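Local coordinates for AB hydrolase-1 domain-containing protein (Parabacteroides distasonis, PDB 4Q34) that is probably an esterase of the alpha/beta hydrolase family, cleaving ester bonds in a substrate not yet identified, at residues 173-178 with 296-301. Sequence-based numbering, arbitrary orientation.
Sequences ITHSQG and NTHFPM
His175 NE2 donates a hydrogen bond to His298 O, 2.9 Å long and nearly straight at 160°. The donor lies tilted from the carbonyl plane. Water 1 makes a second polar link, 2.8 Å from Ser176 OG and 2.7 Å from His298 NE2. Ser176 OG also lies directly at the in-plane edge of the His298 ring, 3.2 Å from NE2. On its other nitrogen, ND1, His298 is hydrogen-bonded to Glu199.

The remaining contacts are aromatic and nonpolar. The His175 side chain reaches across because CG is anti to the backbone N (chi1 -174°). Its CE1 edge meets the centre of the Phe299 face in an edge-to-face pair, with His175 CE1 3.5 Å from Phe299 CE2. Selenomethionine Met301 lays CE over one His175 face, 3.6 Å from His175 CD2, in a CH-pi contact. Ser176 CB covers the opposite face. Replacing His175 by alanine would probably leave His298 O without this donor and open a gap beside Phe299 and Met301.

Ser176 follows strand 170-175 with a positive phi of 61°, in a type II' turn leading into helix 178-185. This is the nucleophile elbow of alpha/beta hydrolases, consistent with a Ser176-His298-Glu199 catalytic triad.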
loop_
_atom_site.group_PDB
_atom_site.type_symbol
_atom_site.label_atom_id
_atom_site.label_comp_id
_atom_site.label_asym_id
_atom_site.label_seq_id
_atom_site.Cartn_x
_atom_site.Cartn_y
_atom_site.Cartn_z
ATOM N N ILE A 173 7.237 -10.846 -13.068
ATOM C CA ILE A 173 7.152 -11.969 -12.122
ATOM C C ILE A 173 5.738 -11.947 -11.557
ATOM O O ILE A 173 5.375 -10.982 -10.894
ATOM C CB ILE A 173 8.139 -11.849 -10.943
ATOM C CG1 ILE A 173 9.523 -11.378 -11.428
ATOM C CG2 ILE A 173 8.220 -13.176 -10.177
ATOM C CD1 ILE A 173 10.191 -12.353 -12.356
ATOM N N THR A 174 4.968 -13.012 -11.793
ATOM C CA THR A 174 3.552 -13.046 -11.472
ATOM C C THR A 174 3.189 -14.190 -10.556
ATOM O O THR A 174 3.952 -15.156 -10.381
ATOM C CB THR A 174 2.669 -13.101 -12.735
ATOM O OG1 THR A 174 2.784 -14.367 -13.387
ATOM C CG2 THR A 174 3.038 -11.961 -13.725
ATOM N N HIS A 175 1.999 -14.063 -9.973
ATOM C CA HIS A 175 1.456 -15.068 -9.077
ATOM C C HIS A 175 -0.039 -15.283 -9.273
ATOM O O HIS A 175 -0.808 -14.344 -9.217
ATOM C CB HIS A 175 1.660 -14.593 -7.635
ATOM C CG HIS A 175 1.261 -15.606 -6.609
ATOM N ND1 HIS A 175 0.649 -15.266 -5.428
ATOM C CD2 HIS A 175 1.432 -16.950 -6.571
ATOM C CE1 HIS A 175 0.399 -16.356 -4.733
ATOM N NE2 HIS A 175 0.911 -17.385 -5.381
ATOM N N SER A 176 -0.439 -16.545 -9.484
ATOM C CA SER A 176 -1.842 -16.972 -9.466
ATOM C C SER A 176 -2.677 -16.252 -10.547
ATOM O O SER A 176 -2.410 -16.477 -11.714
ATOM C CB SER A 176 -2.397 -16.877 -8.051
ATOM O OG SER A 176 -3.500 -17.747 -7.944
ATOM N N GLN A 177 -3.645 -15.416 -10.176
ATOM C CA GLN A 177 -4.384 -14.641 -11.180
ATOM C C GLN A 177 -3.509 -13.604 -11.847
ATOM O O GLN A 177 -3.822 -13.116 -12.934
ATOM C CB GLN A 177 -5.589 -13.975 -10.556
ATOM C CG GLN A 177 -6.613 -14.982 -10.043
ATOM C CD GLN A 177 -6.267 -15.726 -8.732
ATOM O OE1 GLN A 177 -5.350 -15.381 -7.934
ATOM N NE2 GLN A 177 -7.047 -16.766 -8.495
ATOM N N GLY A 178 -2.395 -13.279 -11.205
ATOM C CA GLY A 178 -1.306 -12.545 -11.867
ATOM C C GLY A 178 -0.847 -13.238 -13.158
ATOM O O GLY A 178 -0.299 -12.597 -14.046
ATOM N N ASN A 296 6.439 -26.884 -0.491
ATOM C CA ASN A 296 5.927 -25.581 -0.861
ATOM C C ASN A 296 4.420 -25.533 -0.991
ATOM O O ASN A 296 3.776 -26.495 -1.406
ATOM C CB ASN A 296 6.615 -25.044 -2.141
ATOM C CG ASN A 296 8.034 -24.630 -1.886
ATOM O OD1 ASN A 296 9.005 -25.362 -2.190
ATOM N ND2 ASN A 296 8.181 -23.469 -1.251
ATOM N N THR A 297 3.901 -24.366 -0.601
ATOM C CA THR A 297 2.514 -23.991 -0.657
ATOM C C THR A 297 2.284 -23.239 -1.986
ATOM O O THR A 297 3.119 -23.198 -2.864
ATOM C CB THR A 297 2.148 -23.087 0.559
ATOM O OG1 THR A 297 2.744 -21.772 0.367
ATOM C CG2 THR A 297 2.631 -23.711 1.866
ATOM N N HIS A 298 1.094 -22.700 -2.129
ATOM C CA HIS A 298 0.745 -21.839 -3.253
ATOM C C HIS A 298 1.544 -20.561 -3.263
ATOM O O HIS A 298 1.558 -19.952 -4.280
ATOM C CB HIS A 298 -0.738 -21.538 -3.171
ATOM C CG HIS A 298 -1.242 -20.577 -4.195
ATOM N ND1 HIS A 298 -1.190 -20.841 -5.545
ATOM C CD2 HIS A 298 -1.913 -19.416 -4.061
ATOM C CE1 HIS A 298 -1.739 -19.833 -6.205
ATOM N NE2 HIS A 298 -2.174 -18.951 -5.321
ATOM N N PHE A 299 2.201 -20.195 -2.150
ATOM C CA PHE A 299 3.085 -18.997 -2.107
ATOM C C PHE A 299 4.572 -19.357 -1.909
ATOM O O PHE A 299 5.135 -19.080 -0.844
ATOM C CB PHE A 299 2.726 -18.058 -0.973
ATOM C CG PHE A 299 1.426 -17.359 -1.108
ATOM C CD1 PHE A 299 0.242 -18.032 -0.961
ATOM C CD2 PHE A 299 1.362 -15.998 -1.279
ATOM C CE1 PHE A 299 -0.964 -17.392 -1.078
ATOM C CE2 PHE A 299 0.153 -15.338 -1.365
ATOM C CZ PHE A 299 -1.026 -16.053 -1.276
ATOM N N PRO A 300 5.197 -19.956 -2.919
ATOM C CA PRO A 300 6.593 -20.371 -2.707
ATOM C C PRO A 300 7.547 -19.232 -2.424
ATOM O O PRO A 300 8.557 -19.427 -1.730
ATOM C CB PRO A 300 6.963 -21.039 -4.044
ATOM C CG PRO A 300 5.665 -21.478 -4.620
ATOM C CD PRO A 300 4.687 -20.434 -4.209
HETATM N N MSE A 301 7.214 -18.047 -2.908
HETATM C CA MSE A 301 8.038 -16.853 -2.666
HETATM C C MSE A 301 8.079 -16.426 -1.245
HETATM O O MSE A 301 8.979 -15.669 -0.891
HETATM C CB MSE A 301 7.598 -15.654 -3.593
HETATM C CG MSE A 301 6.276 -14.966 -3.193
HETATM SE SE MSE A 301 4.636 -15.984 -3.363
HETATM C CE MSE A 301 4.695 -16.246 -5.248
HETATM O O HOH W 1 -4.112 -17.092 -5.293
#